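Local coordinates for benzoylformate decarboxylase (Mycobacterium smegmatis, PDB 4Q9D), which belongs to the thiamine pyrophosphate enzyme family and carries a bound magnesium ion in its C-terminal cofactor-binding domain, at residues 10-15 with 32-37; 89-94 with 211-216; 274-279 with 302-307. All blocks are in the same frame, centred on the assembly; numbering follows the deposited sequence.

Contact 1 (10-15 with 32-37); sequences VTYDLL and ESFLRD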
loop_
_atom_site.group_PDB
_atom_site.type_symbol
_atom_site.label_atom_id
_atom_site.label_comp_id
_atom_site.label_asym_id
_atom_site.label_seq_id
_atom_site.Cartn_x
_atom_site.Cartn_y
_atom_site.Cartn_z
ATOM N N VAL B 10 -31.182 2.006 9.412
ATOM C CA VAL B 10 -30.748 0.809 10.093
ATOM C C VAL B 10 -29.311 0.940 10.644
ATOM O O VAL B 10 -28.952 0.243 11.599
ATOM C CB VAL B 10 -30.929 -0.469 9.215
ATOM C CG1 VAL B 10 -32.351 -0.501 8.600
ATOM C CG2 VAL B 10 -29.901 -0.542 8.129
ATOM N N THR B 11 -28.491 1.811 10.055
ATOM C CA THR B 11 -27.113 1.947 10.553
ATOM C C THR B 11 -27.121 2.663 11.911
ATOM O O THR B 11 -26.507 2.195 12.864
ATOM C CB THR B 11 -26.200 2.715 9.589
ATOM O OG1 THR B 11 -26.111 2.007 8.354
ATOM C CG2 THR B 11 -24.781 2.851 10.174
ATOM N N TYR B 12 -27.832 3.785 12.004
ATOM C CA TYR B 12 -27.983 4.448 13.300
ATOM C C TYR B 12 -28.654 3.535 14.332
ATOM O O TYR B 12 -28.266 3.523 15.498
ATOM C CB TYR B 12 -28.758 5.748 13.134
ATOM C CG TYR B 12 -27.870 6.897 12.732
ATOM C CD1 TYR B 12 -27.123 7.593 13.693
ATOM C CD2 TYR B 12 -27.734 7.269 11.395
ATOM C CE1 TYR B 12 -26.292 8.644 13.327
ATOM C CE2 TYR B 12 -26.914 8.326 11.021
ATOM C CZ TYR B 12 -26.193 9.011 11.997
ATOM O OH TYR B 12 -25.387 10.079 11.652
ATOM N N ASP B 13 -29.636 2.733 13.907
ATOM C CA ASP B 13 -30.216 1.755 14.829
ATOM C C ASP B 13 -29.149 0.802 15.365
ATOM O O ASP B 13 -29.168 0.450 16.534
ATOM C CB ASP B 13 -31.346 0.949 14.159
ATOM C CG ASP B 13 -32.639 1.777 13.996
ATOM O OD1 ASP B 13 -32.735 2.863 14.599
ATOM O OD2 ASP B 13 -33.546 1.347 13.264
ATOM N N LEU B 14 -28.234 0.359 14.502
ATOM C CA LEU B 14 -27.179 -0.552 14.941
ATOM C C LEU B 14 -26.212 0.178 15.875
ATOM O O LEU B 14 -25.835 -0.345 16.921
ATOM C CB LEU B 14 -26.400 -1.122 13.742
ATOM C CG LEU B 14 -25.111 -1.874 14.081
ATOM C CD1 LEU B 14 -25.450 -3.159 14.850
ATOM C CD2 LEU B 14 -24.390 -2.213 12.787
ATOM N N LEU B 15 -25.811 1.382 15.477
ATOM C CA LEU B 15 -24.889 2.183 16.275
ATOM C C LEU B 15 -25.446 2.350 17.697
ATOM O O LEU B 15 -24.722 2.189 18.681
ATOM C CB LEU B 15 -24.666 3.565 15.598
ATOM C CG LEU B 15 -23.887 3.563 14.269
ATOM C CD1 LEU B 15 -23.757 4.975 13.743
ATOM C CD2 LEU B 15 -22.473 2.907 14.452
ATOM N N GLU B 32 -22.679 15.256 4.671
ATOM C CA GLU B 32 -24.055 15.709 4.933
ATOM C C GLU B 32 -25.110 14.584 4.903
ATOM O O GLU B 32 -25.993 14.514 5.769
ATOM C CB GLU B 32 -24.465 16.850 4.003
ATOM C CG GLU B 32 -25.979 16.958 3.862
ATOM C CD GLU B 32 -26.463 18.389 3.741
ATOM O OE1 GLU B 32 -25.641 19.260 3.368
ATOM O OE2 GLU B 32 -27.662 18.638 4.024
ATOM N N SER B 33 -25.010 13.660 3.962
ATOM C CA SER B 33 -26.045 12.632 3.910
ATOM C C SER B 33 -25.944 11.671 5.079
ATOM O O SER B 33 -26.941 11.016 5.432
ATOM C CB SER B 33 -26.037 11.873 2.574
ATOM O OG SER B 33 -24.790 11.239 2.346
ATOM N N PHE B 34 -24.754 11.575 5.684
ATOM C CA PHE B 34 -24.582 10.741 6.886
ATOM C C PHE B 34 -25.191 11.426 8.119
ATOM O O PHE B 34 -25.856 10.793 8.938
ATOM C CB PHE B 34 -23.084 10.437 7.156
ATOM C CG PHE B 34 -22.827 9.811 8.513
ATOM C CD1 PHE B 34 -23.461 8.629 8.882
ATOM C CD2 PHE B 34 -21.969 10.412 9.428
ATOM C CE1 PHE B 34 -23.232 8.044 10.127
ATOM C CE2 PHE B 34 -21.729 9.831 10.688
ATOM C CZ PHE B 34 -22.371 8.643 11.036
ATOM N N LEU B 35 -24.916 12.725 8.244
ATOM C CA LEU B 35 -25.232 13.502 9.447
ATOM C C LEU B 35 -26.666 14.040 9.477
ATOM O O LEU B 35 -27.180 14.398 10.545
ATOM C CB LEU B 35 -24.250 14.665 9.573
ATOM C CG LEU B 35 -22.801 14.204 9.836
ATOM C CD1 LEU B 35 -21.892 15.389 9.933
ATOM C CD2 LEU B 35 -22.742 13.385 11.133
ATOM N N ARG B 36 -27.281 14.117 8.303
ATOM C CA ARG B 36 -28.666 14.569 8.155
ATOM C C ARG B 36 -29.619 13.734 9.032
ATOM O O ARG B 36 -29.451 12.521 9.153
ATOM C CB ARG B 36 -29.075 14.453 6.681
ATOM C CG ARG B 36 -30.180 15.408 6.250
ATOM C CD ARG B 36 -30.073 15.768 4.763
ATOM N NE ARG B 36 -30.046 14.586 3.897
ATOM C CZ ARG B 36 -29.284 14.472 2.806
ATOM N NH1 ARG B 36 -28.478 15.468 2.448
ATOM N NH2 ARG B 36 -29.314 13.361 2.073
ATOM N N ASP B 37 -30.607 14.370 9.654
ATOM C CA ASP B 37 -31.536 13.643 10.524
ATOM C C ASP B 37 -30.805 12.884 11.611
ATOM O O ASP B 37 -31.155 11.751 11.927
ATOM C CB ASP B 37 -32.352 12.642 9.724
ATOM C CG ASP B 37 -33.412 13.307 8.900
ATOM O OD1 ASP B 37 -34.006 14.267 9.428
ATOM O OD2 ASP B 37 -33.626 12.891 7.739
#
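The phenol of Y12, on helix 7-18, reaches across to the short helix 32-35 and donates its hydroxyl to a backbone carbonyl, Y12 OH to F34 O, at 2.8 Å. The acceptor lies at the edge of the tyrosine ring, close to its plane, where a phenol O-H normally points. Seen from the carbonyl the approach is less regular: the C=O...OH angle is 132° and the donor stands above the carbonyl plane. Near the end of a helix, carbonyls run short of amide partners, and a tyrosine is long enough to supply one from a neighbouring helix. H8 NE2 adds a weak bond to this same oxygen.

Aromatic contact accompanies the polar one. The Y12 and F34 rings are nearly parallel, 17° between planes, but displaced, with centroids 5.3 Å from each other, so that only the phenol end of Y12 comes over the face of F34. There Y12 OH lies 3.3 Å from F34 CE1, near the rim. F34 gets there because its CG is anti to the backbone N (chi1 169°), which carries the ring out toward helix 7-18. H8 and F42 also meet the Y12 ring, and W166 meets that of F34.

Both residues are buried in the N-terminal cofactor-binding domain, and L35 also packs on P480 of a second subunit. One residue thus does two jobs: the tyrosine provides apolar surface for an aromatic cluster, while its hydroxyl probably offsets much of the cost of burying the F34 carbonyl, a task in which H8 has a weaker share.

Contact 2 (89-94 with 211-216); sequences YRANTP and VDRAGA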
loop_
_atom_site.group_PDB
_atom_site.type_symbol
_atom_site.label_atom_id
_atom_site.label_comp_id
_atom_site.label_asym_id
_atom_site.label_seq_id
_atom_site.Cartn_x
_atom_site.Cartn_y
_atom_site.Cartn_z
ATOM N N TYR B 89 -3.520 4.757 17.369
ATOM C CA TYR B 89 -3.070 3.439 16.999
ATOM C C TYR B 89 -2.018 2.931 18.027
ATOM O O TYR B 89 -2.097 1.786 18.501
ATOM C CB TYR B 89 -2.467 3.471 15.591
ATOM C CG TYR B 89 -2.030 2.088 15.136
ATOM C CD1 TYR B 89 -2.868 1.302 14.368
ATOM C CD2 TYR B 89 -0.770 1.574 15.472
ATOM C CE1 TYR B 89 -2.484 0.043 13.925
ATOM C CE2 TYR B 89 -0.375 0.305 15.049
ATOM C CZ TYR B 89 -1.232 -0.457 14.283
ATOM O OH TYR B 89 -0.858 -1.714 13.851
ATOM N N ARG B 90 -1.052 3.782 18.384
ATOM C CA ARG B 90 -0.041 3.391 19.401
ATOM C C ARG B 90 -0.657 3.140 20.792
ATOM O O ARG B 90 -0.164 2.310 21.546
ATOM C CB ARG B 90 1.057 4.451 19.515
ATOM C CG ARG B 90 1.930 4.636 18.257
ATOM C CD ARG B 90 2.708 3.404 17.912
ATOM N NE ARG B 90 3.901 3.711 17.104
ATOM C CZ ARG B 90 4.732 2.779 16.625
ATOM N NH1 ARG B 90 4.501 1.484 16.840
ATOM N NH2 ARG B 90 5.781 3.135 15.903
ATOM N N ALA B 91 -1.738 3.845 21.129
ATOM C CA ALA B 91 -2.455 3.626 22.403
ATOM C C ALA B 91 -3.406 2.425 22.411
ATOM O O ALA B 91 -4.074 2.155 23.432
ATOM C CB ALA B 91 -3.245 4.903 22.813
ATOM N N ASN B 92 -3.509 1.720 21.288
ATOM C CA ASN B 92 -4.528 0.659 21.170
ATOM C C ASN B 92 -5.959 1.132 21.500
ATOM O O ASN B 92 -6.719 0.477 22.215
ATOM C CB ASN B 92 -4.142 -0.558 22.017
ATOM C CG ASN B 92 -2.767 -1.120 21.640
ATOM O OD1 ASN B 92 -1.852 -1.145 22.453
ATOM N ND2 ASN B 92 -2.625 -1.544 20.410
ATOM N N THR B 93 -6.327 2.293 20.990
ATOM C CA THR B 93 -7.648 2.825 21.272
ATOM C C THR B 93 -8.652 2.368 20.202
ATOM O O THR B 93 -8.393 2.537 19.011
ATOM C CB THR B 93 -7.608 4.351 21.286
ATOM O OG1 THR B 93 -6.594 4.782 22.208
ATOM C CG2 THR B 93 -8.985 4.932 21.709
ATOM N N PRO B 94 -9.792 1.773 20.623
ATOM C CA PRO B 94 -10.793 1.316 19.641
ATOM C C PRO B 94 -11.600 2.465 19.043
ATOM O O PRO B 94 -12.677 2.763 19.525
ATOM C CB PRO B 94 -11.710 0.374 20.460
ATOM C CG PRO B 94 -11.656 0.931 21.863
ATOM C CD PRO B 94 -10.195 1.482 22.011
ATOM N N VAL B 211 -1.810 -2.343 31.460
ATOM C CA VAL B 211 -2.418 -2.787 32.723
ATOM C C VAL B 211 -3.559 -1.869 33.105
ATOM O O VAL B 211 -4.670 -2.326 33.370
ATOM C CB VAL B 211 -1.344 -2.945 33.846
ATOM C CG1 VAL B 211 -1.978 -3.268 35.182
ATOM C CG2 VAL B 211 -0.374 -4.047 33.453
ATOM N N ASP B 212 -3.304 -0.567 33.090
ATOM C CA ASP B 212 -4.363 0.396 33.368
ATOM C C ASP B 212 -5.489 0.299 32.307
ATOM O O ASP B 212 -6.665 0.343 32.645
ATOM C CB ASP B 212 -3.808 1.833 33.433
ATOM C CG ASP B 212 -4.748 2.790 34.150
ATOM O OD1 ASP B 212 -5.310 2.379 35.189
ATOM O OD2 ASP B 212 -4.950 3.932 33.676
ATOM N N ARG B 213 -5.136 0.131 31.033
ATOM C CA ARG B 213 -6.163 0.040 29.986
ATOM C C ARG B 213 -7.014 -1.218 30.121
ATOM O O ARG B 213 -8.167 -1.212 29.733
ATOM C CB ARG B 213 -5.558 0.149 28.582
ATOM C CG ARG B 213 -4.917 1.493 28.324
ATOM C CD ARG B 213 -4.640 1.749 26.829
ATOM N NE ARG B 213 -4.312 3.166 26.609
ATOM C CZ ARG B 213 -3.096 3.611 26.287
ATOM N NH1 ARG B 213 -2.079 2.768 26.129
ATOM N NH2 ARG B 213 -2.892 4.911 26.114
ATOM N N ALA B 214 -6.451 -2.290 30.691
ATOM C CA ALA B 214 -7.254 -3.477 30.985
ATOM C C ALA B 214 -8.089 -3.369 32.280
ATOM O O ALA B 214 -8.822 -4.295 32.606
ATOM C CB ALA B 214 -6.392 -4.735 31.022
ATOM N N GLY B 215 -7.993 -2.265 33.020
ATOM C CA GLY B 215 -8.734 -2.162 34.285
ATOM C C GLY B 215 -8.078 -3.077 35.318
ATOM O O GLY B 215 -8.725 -3.546 36.242
ATOM N N ALA B 216 -6.774 -3.330 35.173
ATOM C CA ALA B 216 -6.102 -4.336 36.011
ATOM C C ALA B 216 -5.230 -3.728 37.129
ATOM O O ALA B 216 -4.303 -4.352 37.627
ATOM C CB ALA B 216 -5.277 -5.274 35.132
#
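R213 lays its guanidinium against A91, so that a long, charged side chain from helix 209-213 meets the turn that follows helix 82-90. That helix ends in a Schellman motif with N92 in the positive-phi place, which asparagine tolerates better than most residues other than glycine. Ahead of R213 in sequence, V211 and D212 belong to the last turn of their helix and fasten it on other sides: V211 packs on V318 and L322 of helix 318-328, while D212 forms a salt bridge with R239.

R213 itself points toward the other segment. Its chain is extended from CG to NE, which gives it the reach to meet the turn at A91. One face of the flat head then lies over the alanine: A91 CB is 3.3 Å from R213 NH2, and the carbonyl oxygen A91 O sits 3.1 Å above the guanidinium plane, toward its rim. That oxygen is 3.3 Å from R213 NE, yet the angle is too poor for a hydrogen bond, because the N-H groups point outward within the plane. NE is bonded instead to Q62 of helix 50-64, and NH2 pairs with D238 in a salt bridge. A small methyl suits A91, since it lets the flat group come down close to the backbone.

The segments come from different parts of the fold, 89-94 from the N-terminal cofactor-binding domain and 211-216 from the central, Rossmann-like domain, and the arginine therefore bridges an interdomain seam.

Beyond R213 this helix too closes in a Schellman motif. G215 takes the positive phi of 72° that glycine adopts with little strain, and two bonds lead back, G215 N to D212 O at 3.0 Å and A216 N to V211 O at 2.9 Å. A216 occupies the N-cap position of helix 217-227.

Contact 3 (274-279 with 302-307); sequences GAEVFR and PHRSAV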
loop_
_atom_site.group_PDB
_atom_site.type_symbol
_atom_site.label_atom_id
_atom_site.label_comp_id
_atom_site.label_asym_id
_atom_site.label_seq_id
_atom_site.Cartn_x
_atom_site.Cartn_y
_atom_site.Cartn_z
ATOM N N GLY B 274 2.618 -5.822 30.058
ATOM C CA GLY B 274 1.894 -4.657 29.571
ATOM C C GLY B 274 2.701 -3.434 29.214
ATOM O O GLY B 274 2.128 -2.348 29.061
ATOM N N ALA B 275 4.015 -3.617 29.069
ATOM C CA ALA B 275 4.949 -2.587 28.574
ATOM C C ALA B 275 5.727 -3.184 27.410
ATOM O O ALA B 275 5.883 -4.406 27.317
ATOM C CB ALA B 275 5.947 -2.136 29.689
ATOM N N GLU B 276 6.205 -2.324 26.525
ATOM C CA GLU B 276 7.094 -2.723 25.438
ATOM C C GLU B 276 8.430 -3.149 26.014
ATOM O O GLU B 276 8.775 -2.809 27.147
ATOM C CB GLU B 276 7.282 -1.539 24.461
ATOM C CG GLU B 276 5.943 -1.146 23.850
ATOM C CD GLU B 276 5.811 0.300 23.438
ATOM O OE1 GLU B 276 6.817 1.052 23.455
ATOM O OE2 GLU B 276 4.668 0.671 23.070
ATOM N N VAL B 277 9.175 -3.902 25.224
ATOM C CA VAL B 277 10.526 -4.279 25.563
ATOM C C VAL B 277 11.451 -3.661 24.531
ATOM O O VAL B 277 11.642 -4.257 23.480
ATOM C CB VAL B 277 10.684 -5.828 25.540
ATOM C CG1 VAL B 277 12.157 -6.237 25.780
ATOM C CG2 VAL B 277 9.788 -6.453 26.576
ATOM N N PHE B 278 11.960 -2.443 24.754
ATOM C CA PHE B 278 11.508 -1.503 25.768
ATOM C C PHE B 278 11.228 -0.203 25.039
ATOM O O PHE B 278 11.726 0.011 23.942
ATOM C CB PHE B 278 12.596 -1.200 26.811
ATOM C CG PHE B 278 12.857 -2.321 27.779
ATOM C CD1 PHE B 278 12.049 -2.495 28.886
ATOM C CD2 PHE B 278 13.920 -3.187 27.586
ATOM C CE1 PHE B 278 12.298 -3.535 29.802
ATOM C CE2 PHE B 278 14.188 -4.240 28.495
ATOM C CZ PHE B 278 13.369 -4.404 29.602
ATOM N N ARG B 279 10.459 0.680 25.653
ATOM C CA ARG B 279 10.182 1.956 25.023
ATOM C C ARG B 279 11.424 2.841 25.089
ATOM O O ARG B 279 11.568 3.628 26.019
ATOM C CB ARG B 279 9.025 2.649 25.731
ATOM C CG ARG B 279 8.545 3.946 25.047
ATOM C CD ARG B 279 7.175 4.314 25.581
ATOM N NE ARG B 279 6.137 3.420 25.057
ATOM C CZ ARG B 279 4.829 3.617 25.226
ATOM N NH1 ARG B 279 4.386 4.642 25.944
ATOM N NH2 ARG B 279 3.962 2.768 24.713
ATOM N N PRO B 302 0.441 -8.845 19.960
ATOM C CA PRO B 302 1.445 -9.707 19.330
ATOM C C PRO B 302 2.539 -8.927 18.599
ATOM O O PRO B 302 3.630 -9.463 18.402
ATOM C CB PRO B 302 0.623 -10.561 18.334
ATOM C CG PRO B 302 -0.817 -10.380 18.760
ATOM C CD PRO B 302 -0.915 -9.051 19.407
ATOM N N HIS B 303 2.243 -7.696 18.180
ATOM C CA HIS B 303 3.246 -6.895 17.527
ATOM C C HIS B 303 4.366 -6.545 18.525
ATOM O O HIS B 303 5.563 -6.555 18.180
ATOM C CB HIS B 303 2.658 -5.597 16.929
ATOM C CG HIS B 303 3.721 -4.654 16.461
ATOM N ND1 HIS B 303 4.091 -3.521 17.173
ATOM C CD2 HIS B 303 4.556 -4.701 15.392
ATOM C CE1 HIS B 303 5.072 -2.911 16.545
ATOM N NE2 HIS B 303 5.370 -3.602 15.452
ATOM N N ARG B 304 3.971 -6.214 19.750
ATOM C CA ARG B 304 4.933 -5.861 20.807
ATOM C C ARG B 304 5.825 -7.031 21.240
ATOM O O ARG B 304 7.009 -6.834 21.533
ATOM C CB ARG B 304 4.237 -5.242 22.025
ATOM C CG ARG B 304 3.867 -3.786 21.805
ATOM C CD ARG B 304 5.141 -3.102 21.247
ATOM N NE ARG B 304 4.906 -1.854 20.535
ATOM C CZ ARG B 304 5.875 -1.037 20.118
ATOM N NH1 ARG B 304 7.167 -1.300 20.365
ATOM N NH2 ARG B 304 5.539 0.069 19.481
ATOM N N SER B 305 5.282 -8.243 21.273
ATOM C CA SER B 305 6.130 -9.407 21.562
ATOM C C SER B 305 6.977 -9.740 20.339
ATOM O O SER B 305 8.102 -10.215 20.470
ATOM C CB SER B 305 5.282 -10.626 21.973
ATOM O OG SER B 305 4.145 -10.739 21.131
ATOM N N ALA B 306 6.445 -9.482 19.139
ATOM C CA ALA B 306 7.180 -9.819 17.912
ATOM C C ALA B 306 8.428 -8.981 17.690
ATOM O O ALA B 306 9.415 -9.486 17.150
ATOM C CB ALA B 306 6.278 -9.705 16.685
ATOM N N VAL B 307 8.368 -7.693 18.053
ATOM C CA VAL B 307 9.506 -6.794 17.809
ATOM C C VAL B 307 10.544 -6.779 18.947
ATOM O O VAL B 307 11.588 -6.179 18.788
ATOM C CB VAL B 307 9.074 -5.326 17.505
ATOM C CG1 VAL B 307 8.152 -5.261 16.246
ATOM C CG2 VAL B 307 8.381 -4.675 18.735
HETATM O O HOH W 1 8.126 -4.462 22.627
#
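E276 and R304 stack their charged groups face on face, the carboxylate plane lying 17° from that of the guanidinium. E276 CD sits 3.5 Å above the guanidinium plane, over its centre. Behind the charged groups the aliphatic parts touch as well, E276 CG meeting R304 CD at 3.4 Å.

The conformations explain the pairing. In R304 the chain leaves helix 302-307 toward the loop and bends at its second torsion (chi2 -49°), a turn that brings the guanidinium over the glutamate. E276 is instead extended beyond CG, carrying its carboxylate across the arginine, over the guanidinium face. Since the two groups are stacked, no N-H of R304 points at the acid: E276 OE2 lies 3.6 Å from R304 NE, well out of plane, and the salt bridge is one of charges alone. The R304 NH2 group finds its stronger partner in D110 of a second subunit, and H303 CE1 lies over the opposite face.

R279 treats the same carboxylate differently. It comes side-on, NE to E276 OE1 and NH2 to E276 OE2, the latter at 2.8 Å. Both bonds are nearly straight and lie in the plane of the arginine, although they reach the oxygens from above the carboxylate plane. NH1 of R279 continues to D238.

Nearer the backbone, a water joins the two segments, accepting from V277 N at 2.9 Å and donating to R304 O at 2.8 Å. The loop follows strand 269-273 of the central Rossmann-like sheet, and the helix follows the neighbouring strand 294-299. A single acid between two arginines probably stays ionised; the directional bonds to R279 fix its orientation, while the stacking leaves R304 NH2 able to pair with D110 of the second subunit.

How the contacts relate
The three contacts follow one another along the chain without overlap. Contact 1 lies within the N-terminal cofactor-binding domain, contact 3 within the central Rossmann-like domain, and contact 2 joins these two domains, so that the series runs from one domain across the seam to the next. Centres of contacts 1 and 2 are 28 Å apart, those of 1 and 3 are 38 Å apart, but contacts 2 and 3 touch, with centres 14 Å apart. There R90 and R304 come close, and D110 of the second subunit forms salt bridges with both. D238 likewise serves R213 and R279, tying the domain seam to the stacked pair beside it.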